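Local coordinates for protein putative oxidoreductase (Bacteroides fragilis NCTC 9343, PDB 3FHL) that is probably an NAD(P)-dependent oxidoreductase of the Gfo/Idh/MocA family, with a nucleotide-binding Rossmann domain and a C-terminal alpha/beta domain, though its substrate is not known, at residues S151-Y156 / E241-L246; L175-G180 / I337-Y342; F198-I203 / Q343-N348; D212-H217 / L231-L236. All blocks are in the same frame, centred on the assembly; numbering follows the deposited sequence. Where two conformers were deposited one is given.

Contact 1. Residues S151-Y156 / E241-L246; sequences STFARY and EPRFAL
This is a buried antiparallel strand contact in the large sheet of the C-terminal domain, where Ser151 and Thr152 meet Arg243 and Phe244. Ser151 and Phe244 form a non-hydrogen-bonded pair. Next to them Thr152 N donates to Arg243 O at 2.9 Å. Arg243 carries most of the side-chain contact. Its chain bends at chi2 (75°), which brings the guanidinium back over the strand 146-154. There NH2 gives a nearly straight bond to Ser151 OG (2.9 Å, 171° at the hydrogen), and OG lies in the guanidinium plane. One face of the guanidinium lies over the Phe153 ring, a cation-pi contact with CZ 4.2 Å from the ring centroid. The planes are 43° apart, so it is not a flat stack. Phe244 CZ sits over the opposite face, toward the rim. The Arg243 group is thus held between two aromatic rings. Arg243 and Phe244 both face Lys255 on the next strand, a classic beta bulge. Thr152 OG1 points to the other side, where two waters take over. One joins it to Pro242 O, 2.8 Å from the water. The other reaches Glu241 OE1, which also pairs with Lys232. The second carboxylate oxygen, Glu241 OE2, bonds to His247 of the second subunit. Helix 180-191 packs on the Arg243 side through Leu183.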
loop_
_atom_site.group_PDB
_atom_site.type_symbol
_atom_site.label_atom_id
_atom_site.label_comp_id
_atom_site.label_asym_id
_atom_site.label_seq_id
_atom_site.Cartn_x
_atom_site.Cartn_y
_atom_site.Cartn_z
ATOM N N SER C 151 -1.080 6.228 4.960
ATOM C CA SER C 151 -1.556 7.530 4.524
ATOM C C SER C 151 -1.229 7.664 3.038
ATOM O O SER C 151 -0.078 7.540 2.637
ATOM C CB SER C 151 -0.889 8.633 5.383
ATOM O OG SER C 151 -1.067 9.932 4.843
ATOM N N THR C 152 -2.248 7.914 2.221
ATOM C CA THR C 152 -2.100 7.896 0.776
ATOM C C THR C 152 -2.844 9.031 0.095
ATOM O O THR C 152 -3.994 9.285 0.436
ATOM C CB THR C 152 -2.691 6.571 0.183
ATOM O OG1 THR C 152 -2.061 5.449 0.797
ATOM C CG2 THR C 152 -2.549 6.488 -1.365
ATOM N N PHE C 153 -2.197 9.701 -0.862
ATOM C CA PHE C 153 -2.912 10.564 -1.807
ATOM C C PHE C 153 -3.124 9.881 -3.159
ATOM O O PHE C 153 -2.217 9.802 -3.996
ATOM C CB PHE C 153 -2.189 11.898 -2.031
ATOM C CG PHE C 153 -2.492 12.953 -1.005
ATOM C CD1 PHE C 153 -3.809 13.252 -0.647
ATOM C CD2 PHE C 153 -1.455 13.682 -0.420
ATOM C CE1 PHE C 153 -4.082 14.244 0.292
ATOM C CE2 PHE C 153 -1.723 14.677 0.526
ATOM C CZ PHE C 153 -3.033 14.955 0.881
ATOM N N ALA C 154 -4.347 9.409 -3.371
ATOM C CA ALA C 154 -4.727 8.726 -4.587
ATOM C C ALA C 154 -5.241 9.724 -5.613
ATOM O O ALA C 154 -6.162 10.503 -5.343
ATOM C CB ALA C 154 -5.784 7.706 -4.268
ATOM N N ARG C 155 -4.637 9.719 -6.790
ATOM C CA ARG C 155 -5.092 10.594 -7.864
ATOM C C ARG C 155 -5.180 9.801 -9.160
ATOM O O ARG C 155 -4.631 8.713 -9.261
ATOM C CB ARG C 155 -4.130 11.782 -8.030
ATOM C CG ARG C 155 -4.077 12.721 -6.821
ATOM C CD ARG C 155 -3.489 14.080 -7.180
ATOM N NE ARG C 155 -3.672 15.057 -6.106
ATOM C CZ ARG C 155 -3.073 16.246 -6.047
ATOM N NH1 ARG C 155 -2.228 16.626 -7.002
ATOM N NH2 ARG C 155 -3.316 17.052 -5.019
ATOM N N TYR C 156 -5.877 10.347 -10.147
ATOM C CA TYR C 156 -5.934 9.726 -11.449
ATOM C C TYR C 156 -5.879 10.785 -12.539
ATOM O O TYR C 156 -6.873 11.455 -12.809
ATOM C CB TYR C 156 -7.174 8.815 -11.613
ATOM C CG TYR C 156 -7.206 8.140 -12.972
ATOM C CD1 TYR C 156 -6.317 7.107 -13.278
ATOM C CD2 TYR C 156 -8.084 8.570 -13.971
ATOM C CE1 TYR C 156 -6.318 6.509 -14.530
ATOM C CE2 TYR C 156 -8.083 7.994 -15.227
ATOM C CZ TYR C 156 -7.197 6.958 -15.501
ATOM O OH TYR C 156 -7.184 6.371 -16.742
ATOM N N GLU C 241 -7.310 4.409 -3.376
ATOM C CA GLU C 241 -7.013 3.764 -2.099
ATOM C C GLU C 241 -7.403 4.724 -0.960
ATOM O O GLU C 241 -7.575 5.915 -1.206
ATOM C CB GLU C 241 -5.523 3.390 -2.052
ATOM C CG GLU C 241 -5.261 2.131 -2.847
ATOM C CD GLU C 241 -3.800 1.867 -3.163
ATOM O OE1 GLU C 241 -2.904 2.202 -2.356
ATOM O OE2 GLU C 241 -3.557 1.281 -4.237
ATOM N N PRO C 242 -7.573 4.216 0.284
ATOM C CA PRO C 242 -7.968 5.121 1.364
ATOM C C PRO C 242 -6.961 6.244 1.577
ATOM O O PRO C 242 -5.760 6.043 1.379
ATOM C CB PRO C 242 -7.969 4.217 2.595
ATOM C CG PRO C 242 -8.195 2.829 2.038
ATOM C CD PRO C 242 -7.467 2.817 0.748
ATOM N N ARG C 243 -7.463 7.415 1.964
ATOM C CA ARG C 243 -6.630 8.522 2.398
ATOM C C ARG C 243 -5.891 8.114 3.674
ATOM O O ARG C 243 -4.692 8.335 3.798
ATOM C CB ARG C 243 -7.495 9.777 2.634
ATOM C CG ARG C 243 -6.752 10.967 3.273
ATOM C CD ARG C 243 -5.822 11.700 2.308
ATOM N NE ARG C 243 -4.928 12.611 3.027
ATOM C CZ ARG C 243 -3.786 12.243 3.604
ATOM N NH1 ARG C 243 -3.041 13.140 4.237
ATOM N NH2 ARG C 243 -3.389 10.980 3.553
ATOM N N PHE C 244 -6.618 7.497 4.598
ATOM C CA PHE C 244 -6.017 6.927 5.797
ATOM C C PHE C 244 -6.554 5.538 6.044
ATOM O O PHE C 244 -7.750 5.278 5.867
ATOM C CB PHE C 244 -6.308 7.778 7.040
ATOM C CG PHE C 244 -5.498 9.053 7.122
ATOM C CD1 PHE C 244 -6.105 10.287 6.891
ATOM C CD2 PHE C 244 -4.136 9.024 7.436
ATOM C CE1 PHE C 244 -5.352 11.486 6.964
ATOM C CE2 PHE C 244 -3.393 10.203 7.505
ATOM C CZ PHE C 244 -3.994 11.432 7.272
ATOM N N ALA C 245 -5.671 4.642 6.468
ATOM C CA ALA C 245 -6.114 3.378 7.037
ATOM C C ALA C 245 -5.248 3.156 8.248
ATOM O O ALA C 245 -4.035 3.067 8.131
ATOM C CB ALA C 245 -5.957 2.221 6.041
ATOM N N LEU C 246 -5.881 3.107 9.411
ATOM C CA LEU C 246 -5.164 2.875 10.655
ATOM C C LEU C 246 -5.684 1.599 11.262
ATOM O O LEU C 246 -6.868 1.324 11.173
ATOM C CB LEU C 246 -5.373 4.047 11.625
ATOM C CG LEU C 246 -4.487 5.282 11.408
ATOM C CD1 LEU C 246 -4.924 6.083 10.219
ATOM C CD2 LEU C 246 -4.548 6.157 12.649
HETATM O O HOH W 1 -2.723 2.614 0.304
HETATM O O HOH W 2 -3.867 4.618 2.845
#

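Contact 2. Residues L175-G180 / I337-Y342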
loop_
_atom_site.group_PDB
_atom_site.type_symbol
_atom_site.label_atom_id
_atom_site.label_comp_id
_atom_site.label_asym_id
_atom_site.label_seq_id
_atom_site.Cartn_x
_atom_site.Cartn_y
_atom_site.Cartn_z
ATOM N N LEU C 175 6.302 14.028 -7.382
ATOM C CA LEU C 175 5.211 13.775 -6.440
ATOM C C LEU C 175 5.714 13.632 -5.008
ATOM O O LEU C 175 5.027 14.021 -4.071
ATOM C CB LEU C 175 4.456 12.499 -6.830
ATOM C CG LEU C 175 2.994 12.390 -6.395
ATOM C CD1 LEU C 175 2.213 13.598 -6.869
ATOM C CD2 LEU C 175 2.368 11.123 -6.926
ATOM N N THR C 176 6.898 13.044 -4.855
ATOM C CA THR C 176 7.526 12.835 -3.536
ATOM C C THR C 176 7.820 14.156 -2.822
ATOM O O THR C 176 7.706 14.245 -1.592
ATOM C CB THR C 176 8.815 12.003 -3.668
ATOM O OG1 THR C 176 8.516 10.787 -4.371
ATOM C CG2 THR C 176 9.408 11.633 -2.283
ATOM N N TYR C 177 8.186 15.175 -3.590
ATOM C CA TYR C 177 8.299 16.534 -3.050
ATOM C C TYR C 177 6.929 17.173 -2.854
ATOM O O TYR C 177 6.609 17.590 -1.749
ATOM C CB TYR C 177 9.159 17.435 -3.942
ATOM C CG TYR C 177 10.631 17.441 -3.595
ATOM C CD1 TYR C 177 11.555 16.762 -4.396
ATOM C CD2 TYR C 177 11.105 18.134 -2.477
ATOM C CE1 TYR C 177 12.921 16.764 -4.092
ATOM C CE2 TYR C 177 12.475 18.142 -2.159
ATOM C CZ TYR C 177 13.374 17.450 -2.974
ATOM O OH TYR C 177 14.722 17.443 -2.685
ATOM N N ASN C 178 6.119 17.222 -3.916
ATOM C CA ASN C 178 4.855 17.951 -3.881
ATOM C C ASN C 178 3.823 17.427 -2.879
ATOM O O ASN C 178 3.272 18.205 -2.107
ATOM C CB ASN C 178 4.259 18.066 -5.287
ATOM C CG ASN C 178 5.044 19.021 -6.179
ATOM O OD1 ASN C 178 5.521 20.068 -5.731
ATOM N ND2 ASN C 178 5.174 18.664 -7.451
ATOM N N LEU C 179 3.570 16.118 -2.883
ATOM C CA LEU C 179 2.578 15.544 -1.975
ATOM C C LEU C 179 3.211 14.814 -0.816
ATOM O O LEU C 179 2.644 14.761 0.269
ATOM C CB LEU C 179 1.616 14.602 -2.711
ATOM C CG LEU C 179 0.677 15.269 -3.724
ATOM C CD1 LEU C 179 -0.272 14.234 -4.275
ATOM C CD2 LEU C 179 -0.089 16.410 -3.080
ATOM N N GLY C 180 4.378 14.233 -1.054
ATOM C CA GLY C 180 5.087 13.515 -0.009
ATOM C C GLY C 180 5.470 14.387 1.168
ATOM O O GLY C 180 5.413 13.921 2.307
ATOM N N ILE C 337 13.934 13.513 5.293
ATOM C CA ILE C 337 13.197 12.299 4.916
ATOM C C ILE C 337 13.006 12.171 3.397
ATOM O O ILE C 337 13.228 11.092 2.840
ATOM C CB ILE C 337 11.837 12.185 5.663
ATOM C CG1 ILE C 337 12.038 12.280 7.177
ATOM C CG2 ILE C 337 11.105 10.872 5.311
ATOM C CD1 ILE C 337 12.943 11.227 7.740
ATOM N N ILE C 338 12.626 13.264 2.735
ATOM C CA ILE C 338 12.468 13.282 1.275
ATOM C C ILE C 338 13.784 12.916 0.567
ATOM O O ILE C 338 13.798 12.103 -0.353
ATOM C CB ILE C 338 11.967 14.644 0.773
ATOM C CG1 ILE C 338 10.498 14.854 1.157
ATOM C CG2 ILE C 338 12.131 14.767 -0.746
ATOM C CD1 ILE C 338 9.939 16.227 0.766
ATOM N N GLU C 339 14.888 13.499 1.024
ATOM C CA GLU C 339 16.195 13.206 0.456
ATOM C C GLU C 339 16.581 11.751 0.694
ATOM O O GLU C 339 17.140 11.117 -0.194
ATOM C CB GLU C 339 17.252 14.178 0.993
ATOM C CG GLU C 339 17.114 15.587 0.386
ATOM C CD GLU C 339 18.056 16.619 1.008
ATOM O OE1 GLU C 339 18.723 16.317 2.027
ATOM O OE2 GLU C 339 18.122 17.745 0.473
ATOM N N ALA C 340 16.254 11.223 1.875
ATOM C CA ALA C 340 16.492 9.805 2.177
ATOM C C ALA C 340 15.663 8.869 1.302
ATOM O O ALA C 340 16.140 7.811 0.906
ATOM C CB ALA C 340 16.252 9.517 3.628
ATOM N N ALA C 341 14.432 9.274 0.999
ATOM C CA ALA C 341 13.549 8.534 0.099
ATOM C C ALA C 341 14.106 8.490 -1.331
ATOM O O ALA C 341 14.139 7.426 -1.964
ATOM C CB ALA C 341 12.133 9.136 0.125
ATOM N N TYR C 342 14.567 9.638 -1.828
ATOM C CA TYR C 342 15.231 9.698 -3.130
ATOM C C TYR C 342 16.516 8.852 -3.167
ATOM O O TYR C 342 16.764 8.144 -4.140
ATOM C CB TYR C 342 15.471 11.149 -3.575
ATOM C CG TYR C 342 14.256 11.776 -4.253
ATOM C CD1 TYR C 342 13.939 11.482 -5.576
ATOM C CD2 TYR C 342 13.436 12.674 -3.576
ATOM C CE1 TYR C 342 12.834 12.063 -6.207
ATOM C CE2 TYR C 342 12.322 13.249 -4.195
ATOM C CZ TYR C 342 12.020 12.936 -5.506
ATOM O OH TYR C 342 10.914 13.504 -6.129
HETATM O O HOH W 3 16.290 18.969 -1.170
#
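Aromatic and aliphatic packing joins Tyr177 and Thr176 of the short helix 175-178 to Ile338 and Tyr342 of the long helix 328-347. No direct hydrogen bond passes between the two segments. The main apolar contact is a CH-pi interaction. Ile338 CG2 sits over the centre of the Tyr177 ring, 3.7 Å from the centroid and 13° off the ring normal. With CG1 beside the backbone N (chi1 -72°), CG2 falls anti to that N and is turned to the tyrosine. The CG1-CD1 branch runs toward the backbone of helix 175-178, where Ile338 CD1 lies 3.8 Å from Thr176 O.

The two tyrosines make a looser aromatic pair. The Tyr177 and Tyr342 ring planes are 30° apart and slid past each other, with ring centroids 5.5 Å apart. The touch is therefore local, between Tyr177 CE1 and Tyr342 CE2 at 3.6 Å. Thr176 and Tyr342 pass in opposite directions, and Thr176 CB comes within 3.6 Å of Tyr342 OH.

The polar links are indirect. A water in the plane of the Tyr177 ring bonds to its OH at 2.7 Å and donates to Glu339 OE2 at the solvent-exposed side of the contact. Deeper in, Tyr342 OH and Thr176 OG1 both bond to Asp211, one on each carboxylate oxygen. That shared acid fixes both hydroxyls.

Leu201 of strand 194-202 packs on Thr176 and Tyr342. Phe214 and Ile216 of strand 213-221 lie against Thr176, and Ser181 and Ile184 of helix 180-191 touch Ile338. The two helices thus pack together on one face of the sheet.

Contact 3. Residues F198-I203 / Q343-N348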
loop_
_atom_site.group_PDB
_atom_site.type_symbol
_atom_site.label_atom_id
_atom_site.label_comp_id
_atom_site.label_asym_id
_atom_site.label_seq_id
_atom_site.Cartn_x
_atom_site.Cartn_y
_atom_site.Cartn_z
ATOM N N PHE C 198 12.792 3.305 3.725
ATOM C CA PHE C 198 12.741 2.641 2.440
ATOM C C PHE C 198 11.798 3.429 1.540
ATOM O O PHE C 198 10.742 3.879 1.986
ATOM C CB PHE C 198 12.277 1.179 2.575
ATOM C CG PHE C 198 11.817 0.570 1.256
ATOM C CD1 PHE C 198 12.726 -0.068 0.418
ATOM C CD2 PHE C 198 10.491 0.678 0.842
ATOM C CE1 PHE C 198 12.311 -0.611 -0.803
ATOM C CE2 PHE C 198 10.072 0.147 -0.374
ATOM C CZ PHE C 198 10.988 -0.503 -1.195
ATOM N N ALA C 199 12.181 3.609 0.281
ATOM C CA ALA C 199 11.265 4.180 -0.706
ATOM C C ALA C 199 11.410 3.525 -2.066
ATOM O O ALA C 199 12.498 3.126 -2.465
ATOM C CB ALA C 199 11.491 5.676 -0.846
ATOM N N ASP C 200 10.300 3.453 -2.791
ATOM C CA ASP C 200 10.326 3.050 -4.178
ATOM C C ASP C 200 9.492 4.062 -4.934
ATOM O O ASP C 200 8.327 4.299 -4.600
ATOM C CB ASP C 200 9.764 1.627 -4.334
ATOM C CG ASP C 200 9.922 1.071 -5.761
ATOM O OD1 ASP C 200 10.642 1.669 -6.588
ATOM O OD2 ASP C 200 9.325 0.014 -6.050
ATOM N N LEU C 201 10.115 4.685 -5.930
ATOM C CA LEU C 201 9.451 5.697 -6.732
ATOM C C LEU C 201 9.277 5.178 -8.135
ATOM O O LEU C 201 9.962 4.242 -8.556
ATOM C CB LEU C 201 10.257 7.005 -6.783
ATOM C CG LEU C 201 10.910 7.718 -5.589
ATOM C CD1 LEU C 201 11.006 9.184 -5.934
ATOM C CD2 LEU C 201 10.238 7.540 -4.236
ATOM N N GLY C 202 8.349 5.774 -8.863
ATOM C CA GLY C 202 8.168 5.403 -10.244
ATOM C C GLY C 202 7.752 6.561 -11.106
ATOM O O GLY C 202 7.223 7.569 -10.617
ATOM N N ILE C 203 8.036 6.432 -12.396
ATOM C CA ILE C 203 7.387 7.244 -13.416
ATOM C C ILE C 203 6.559 6.249 -14.211
ATOM O O ILE C 203 7.080 5.502 -15.049
ATOM C CB ILE C 203 8.372 8.011 -14.328
ATOM C CG1 ILE C 203 9.316 8.880 -13.493
ATOM C CG2 ILE C 203 7.584 8.876 -15.299
ATOM C CD1 ILE C 203 10.551 9.390 -14.224
ATOM N N GLN C 343 17.284 8.875 -2.083
ATOM C CA GLN C 343 18.533 8.121 -2.008
ATOM C C GLN C 343 18.273 6.605 -1.968
ATOM O O GLN C 343 18.981 5.838 -2.607
ATOM C CB GLN C 343 19.352 8.579 -0.797
ATOM C CG GLN C 343 20.740 7.947 -0.688
ATOM C CD GLN C 343 21.376 8.142 0.676
ATOM O OE1 GLN C 343 20.950 8.990 1.464
ATOM N NE2 GLN C 343 22.402 7.350 0.965
ATOM N N SER C 344 17.259 6.193 -1.214
ATOM C CA SER C 344 16.845 4.795 -1.123
ATOM C C SER C 344 16.432 4.211 -2.461
ATOM O O SER C 344 16.787 3.067 -2.784
ATOM C CB SER C 344 15.698 4.635 -0.128
ATOM O OG SER C 344 15.221 3.303 -0.112
ATOM N N HIS C 345 15.687 4.999 -3.229
ATOM C CA HIS C 345 15.247 4.600 -4.557
ATOM C C HIS C 345 16.424 4.546 -5.538
ATOM O O HIS C 345 16.599 3.546 -6.224
ATOM C CB HIS C 345 14.155 5.548 -5.066
ATOM C CG HIS C 345 13.905 5.462 -6.541
ATOM N ND1 HIS C 345 13.339 4.358 -7.141
ATOM C CD2 HIS C 345 14.124 6.356 -7.532
ATOM C CE1 HIS C 345 13.232 4.571 -8.439
ATOM N NE2 HIS C 345 13.700 5.777 -8.702
ATOM N N ARG C 346 17.213 5.619 -5.589
ATOM C CA ARG C 346 18.347 5.737 -6.512
ATOM C C ARG C 346 19.426 4.671 -6.283
ATOM O O ARG C 346 19.974 4.123 -7.241
ATOM C CB ARG C 346 18.929 7.160 -6.462
ATOM C CG ARG C 346 20.461 7.274 -6.518
ATOM C CD ARG C 346 20.960 8.715 -6.721
ATOM N NE ARG C 346 20.102 9.730 -6.099
ATOM C CZ ARG C 346 20.173 10.134 -4.830
ATOM N NH1 ARG C 346 21.067 9.612 -3.989
ATOM N NH2 ARG C 346 19.335 11.065 -4.398
ATOM N N GLU C 347 19.691 4.359 -5.018
ATOM C CA GLU C 347 20.773 3.461 -4.639
ATOM C C GLU C 347 20.314 2.041 -4.334
ATOM O O GLU C 347 21.143 1.184 -3.994
ATOM C CB GLU C 347 21.526 4.028 -3.436
ATOM C CG GLU C 347 22.238 5.336 -3.737
ATOM C CD GLU C 347 23.025 5.895 -2.556
ATOM O OE1 GLU C 347 23.063 5.252 -1.477
ATOM O OE2 GLU C 347 23.604 6.995 -2.716
ATOM N N ASN C 348 19.004 1.794 -4.443
ATOM C CA ASN C 348 18.421 0.474 -4.162
ATOM C C ASN C 348 18.829 -0.040 -2.776
ATOM O O ASN C 348 19.247 -1.191 -2.617
ATOM C CB ASN C 348 18.766 -0.530 -5.299
ATOM C CG ASN C 348 18.173 -1.929 -5.076
ATOM O OD1 ASN C 348 18.854 -2.942 -5.259
ATOM N ND2 ASN C 348 16.922 -1.987 -4.666
HETATM O O HOH W 4 14.648 1.291 -2.732
HETATM O O HOH W 5 13.272 2.023 -6.539
#
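His345 and Ser344 of the helix 328-347 meet Ala199 and Leu201 of the strand 194-202. The His345 ring lies with one face against Leu201. Leu201 CB stands 3.9 Å from the ring centroid, nearly on the normal, which makes a CH-pi contact. CG of His345, anti to the backbone N (chi1 164°), carries the ring out over the strand. At the ring's far end, His345 CE1 comes within 3.3 Å of Leu201 O. Ser344 makes the direct polar bond: Ala199 N donates to its OG at 3.1 Å, with 161° at the hydrogen. OG is also bonded to Lys349 O, just past the helix.

A water bridges strand and helix, donating to both Ala199 O and Ser344 O at 2.8 Å each. Another donates to Asp200 OD1 (2.7 Å); its link to His345 ND1 is doubtful. Asp200 OD1 is further held by Lys228 of the second subunit, a salt bridge. The same lysine donates to Leu201 O. Phe198 stacks on Phe198 of the second subunit, so the sheet face bearing Phe198 and Asp200 borders it.

Asn348 is the first residue to leave helical torsions; its phi is positive, in a Schellman motif. The axes of strand 198-202 and helix segment 343-347 approach to 6.6 Å and cross at -68°. This is helix-on-sheet packing within the C-terminal alpha/beta domain of the Gfo/Idh/MocA family.

Contact 4. Residues D212-H217 / L231-L236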
loop_
_atom_site.group_PDB
_atom_site.type_symbol
_atom_site.label_atom_id
_atom_site.label_comp_id
_atom_site.label_asym_id
_atom_site.label_seq_id
_atom_site.Cartn_x
_atom_site.Cartn_y
_atom_site.Cartn_z
ATOM N N ASP C 212 5.826 10.075 -10.404
ATOM C CA ASP C 212 4.386 10.236 -10.272
ATOM C C ASP C 212 3.822 9.097 -9.437
ATOM O O ASP C 212 2.626 8.821 -9.468
ATOM C CB ASP C 212 3.707 10.343 -11.653
ATOM C CG ASP C 212 4.035 9.169 -12.590
ATOM O OD1 ASP C 212 4.419 8.084 -12.115
ATOM O OD2 ASP C 212 3.888 9.331 -13.825
ATOM N N TYR C 213 4.707 8.450 -8.679
ATOM C CA TYR C 213 4.328 7.382 -7.776
ATOM C C TYR C 213 5.406 7.316 -6.709
ATOM O O TYR C 213 6.591 7.325 -7.031
ATOM C CB TYR C 213 4.310 6.026 -8.508
ATOM C CG TYR C 213 4.120 4.843 -7.590
ATOM C CD1 TYR C 213 2.846 4.342 -7.343
ATOM C CD2 TYR C 213 5.212 4.238 -6.943
ATOM C CE1 TYR C 213 2.653 3.285 -6.487
ATOM C CE2 TYR C 213 5.024 3.174 -6.072
ATOM C CZ TYR C 213 3.733 2.702 -5.863
ATOM O OH TYR C 213 3.500 1.655 -5.018
ATOM N N PHE C 214 4.997 7.182 -5.455
ATOM C CA PHE C 214 5.970 6.809 -4.415
ATOM C C PHE C 214 5.318 5.916 -3.395
ATOM O O PHE C 214 4.110 6.003 -3.163
ATOM C CB PHE C 214 6.635 8.053 -3.772
ATOM C CG PHE C 214 5.713 8.903 -2.921
ATOM C CD1 PHE C 214 5.341 8.504 -1.632
ATOM C CD2 PHE C 214 5.235 10.109 -3.401
ATOM C CE1 PHE C 214 4.498 9.281 -0.861
ATOM C CE2 PHE C 214 4.406 10.902 -2.626
ATOM C CZ PHE C 214 4.028 10.478 -1.354
ATOM N N ILE C 215 6.107 5.021 -2.821
ATOM C CA ILE C 215 5.737 4.351 -1.594
ATOM C C ILE C 215 6.928 4.504 -0.638
ATOM O O ILE C 215 8.067 4.290 -1.035
ATOM C CB ILE C 215 5.314 2.865 -1.790
ATOM C CG1 ILE C 215 4.851 2.265 -0.459
ATOM C CG2 ILE C 215 6.430 2.019 -2.455
ATOM C CD1 ILE C 215 3.978 1.055 -0.600
ATOM N N ILE C 216 6.646 4.903 0.599
ATOM C CA ILE C 216 7.676 5.162 1.602
ATOM C C ILE C 216 7.337 4.452 2.889
ATOM O O ILE C 216 6.215 4.524 3.386
ATOM C CB ILE C 216 7.844 6.686 1.860
ATOM C CG1 ILE C 216 8.295 7.391 0.571
ATOM C CG2 ILE C 216 8.820 6.936 3.018
ATOM C CD1 ILE C 216 8.157 8.913 0.587
ATOM N N HIS C 217 8.326 3.772 3.448
ATOM C CA HIS C 217 8.201 3.227 4.779
ATOM C C HIS C 217 9.142 3.973 5.695
ATOM O O HIS C 217 10.334 4.060 5.413
ATOM C CB HIS C 217 8.522 1.733 4.787
ATOM C CG HIS C 217 7.558 0.932 3.979
ATOM N ND1 HIS C 217 6.229 0.827 4.319
ATOM C CD2 HIS C 217 7.708 0.257 2.816
ATOM C CE1 HIS C 217 5.604 0.095 3.415
ATOM N NE2 HIS C 217 6.482 -0.269 2.495
ATOM N N LEU C 231 3.548 5.521 3.569
ATOM C CA LEU C 231 3.106 6.752 2.904
ATOM C C LEU C 231 3.146 6.558 1.391
ATOM O O LEU C 231 4.136 6.070 0.841
ATOM C CB LEU C 231 3.981 7.946 3.331
ATOM C CG LEU C 231 4.294 8.046 4.835
ATOM C CD1 LEU C 231 5.339 9.117 5.094
ATOM C CD2 LEU C 231 3.017 8.356 5.632
ATOM N N LYS C 232 2.070 6.936 0.712
ATOM C CA LYS C 232 1.942 6.648 -0.710
ATOM C C LYS C 232 1.261 7.760 -1.460
ATOM O O LYS C 232 0.387 8.427 -0.916
ATOM C CB LYS C 232 1.059 5.418 -0.916
ATOM C CG LYS C 232 1.744 4.105 -1.010
ATOM C CD LYS C 232 0.732 2.997 -1.353
ATOM C CE LYS C 232 0.655 2.724 -2.843
ATOM N NZ LYS C 232 -0.085 1.429 -3.083
ATOM N N ALA C 233 1.629 7.919 -2.726
ATOM C CA ALA C 233 0.829 8.719 -3.656
ATOM C C ALA C 233 1.049 8.245 -5.072
ATOM O O ALA C 233 2.109 7.715 -5.386
ATOM C CB ALA C 233 1.152 10.207 -3.551
ATOM N N SER C 234 0.055 8.464 -5.932
ATOM C CA SER C 234 0.139 8.022 -7.313
ATOM C C SER C 234 -0.837 8.816 -8.153
ATOM O O SER C 234 -1.907 9.189 -7.675
ATOM C CB SER C 234 -0.192 6.522 -7.423
ATOM O OG SER C 234 -0.126 6.074 -8.776
ATOM N N TYR C 235 -0.454 9.059 -9.401
ATOM C CA TYR C 235 -1.345 9.657 -10.391
ATOM C C TYR C 235 -2.101 8.615 -11.215
ATOM O O TYR C 235 -2.844 8.964 -12.128
ATOM C CB TYR C 235 -0.568 10.595 -11.312
ATOM C CG TYR C 235 -0.516 12.024 -10.822
ATOM C CD1 TYR C 235 -1.679 12.785 -10.708
ATOM C CD2 TYR C 235 0.695 12.617 -10.485
ATOM C CE1 TYR C 235 -1.634 14.100 -10.274
ATOM C CE2 TYR C 235 0.750 13.937 -10.056
ATOM C CZ TYR C 235 -0.416 14.667 -9.942
ATOM O OH TYR C 235 -0.357 15.971 -9.499
ATOM N N LEU C 236 -1.927 7.338 -10.888
ATOM C CA LEU C 236 -2.680 6.285 -11.569
ATOM C C LEU C 236 -3.384 5.358 -10.593
ATOM O O LEU C 236 -2.968 4.211 -10.387
ATOM C CB LEU C 236 -1.763 5.503 -12.515
ATOM C CG LEU C 236 -1.343 6.207 -13.810
ATOM C CD1 LEU C 236 -0.413 5.264 -14.587
ATOM C CD2 LEU C 236 -2.564 6.625 -14.658
#
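Phe214 lies across Ala233, with the ring turned so that one face is set over the neighbouring backbone. Ala233 N sits 3.6 Å above the ring plane, over its centre, and Ala233 CB touches Phe214 CE2 at 3.5 Å. The ring folds back this way because CG stands between the backbone N and the carbonyl carbon (chi1 69°). Ile216 and Leu231 share this face of the sheet.

The other face holds Tyr213, Ile215, Lys232 and Ser234. Ile215 and Lys232 run side by side in the same direction, with Ile215 CG1 and Lys232 CG 3.7 Å apart. Lys232 bends at chi3 (94°), and its CE passes near Tyr213 OH. Both polar ends reach Glu148 of the second subunit, and Lys232 also pairs with its Glu150. Ser234 OG lies at the edge of the Tyr213 ring, in its plane.

Backbone bonds join Phe214 to Ala233 and Ile216 to Leu231, both ways in each pair. Tyr235 N to Asp212 O, at 3.1 Å, continues the link past the strand end. There Ser234 OG accepts from Leu236 N in an ST turn. Asp212 and Tyr213 form a classic beta bulge opposite Gly202. The whole is an antiparallel beta hairpin in the dimer-facing sheet.

Overall arrangement
All four contacts lie in the C-terminal domain. From the N terminus, strand 146-154 comes first, and contact 1 closes its loop at 241-246. Helix 175-178 follows, and contact 2 brings it to helix 328-347. Strand 194-202 meets the end of that same helix in contact 3. Contact 4, nested inside the other three loops, closes the short hairpin 213-221/228-234. Contact 1 crosses contacts 2 and 3, which also cross each other. In the sheet, contact 4 lies between the other two strand regions: Phe153 N meets Lys232 O on one flank, and Phe198 O meets His217 N on the other. Contact 2 ties the helices over this sheet. Contacts 1, 3 and 4 reach the second subunit.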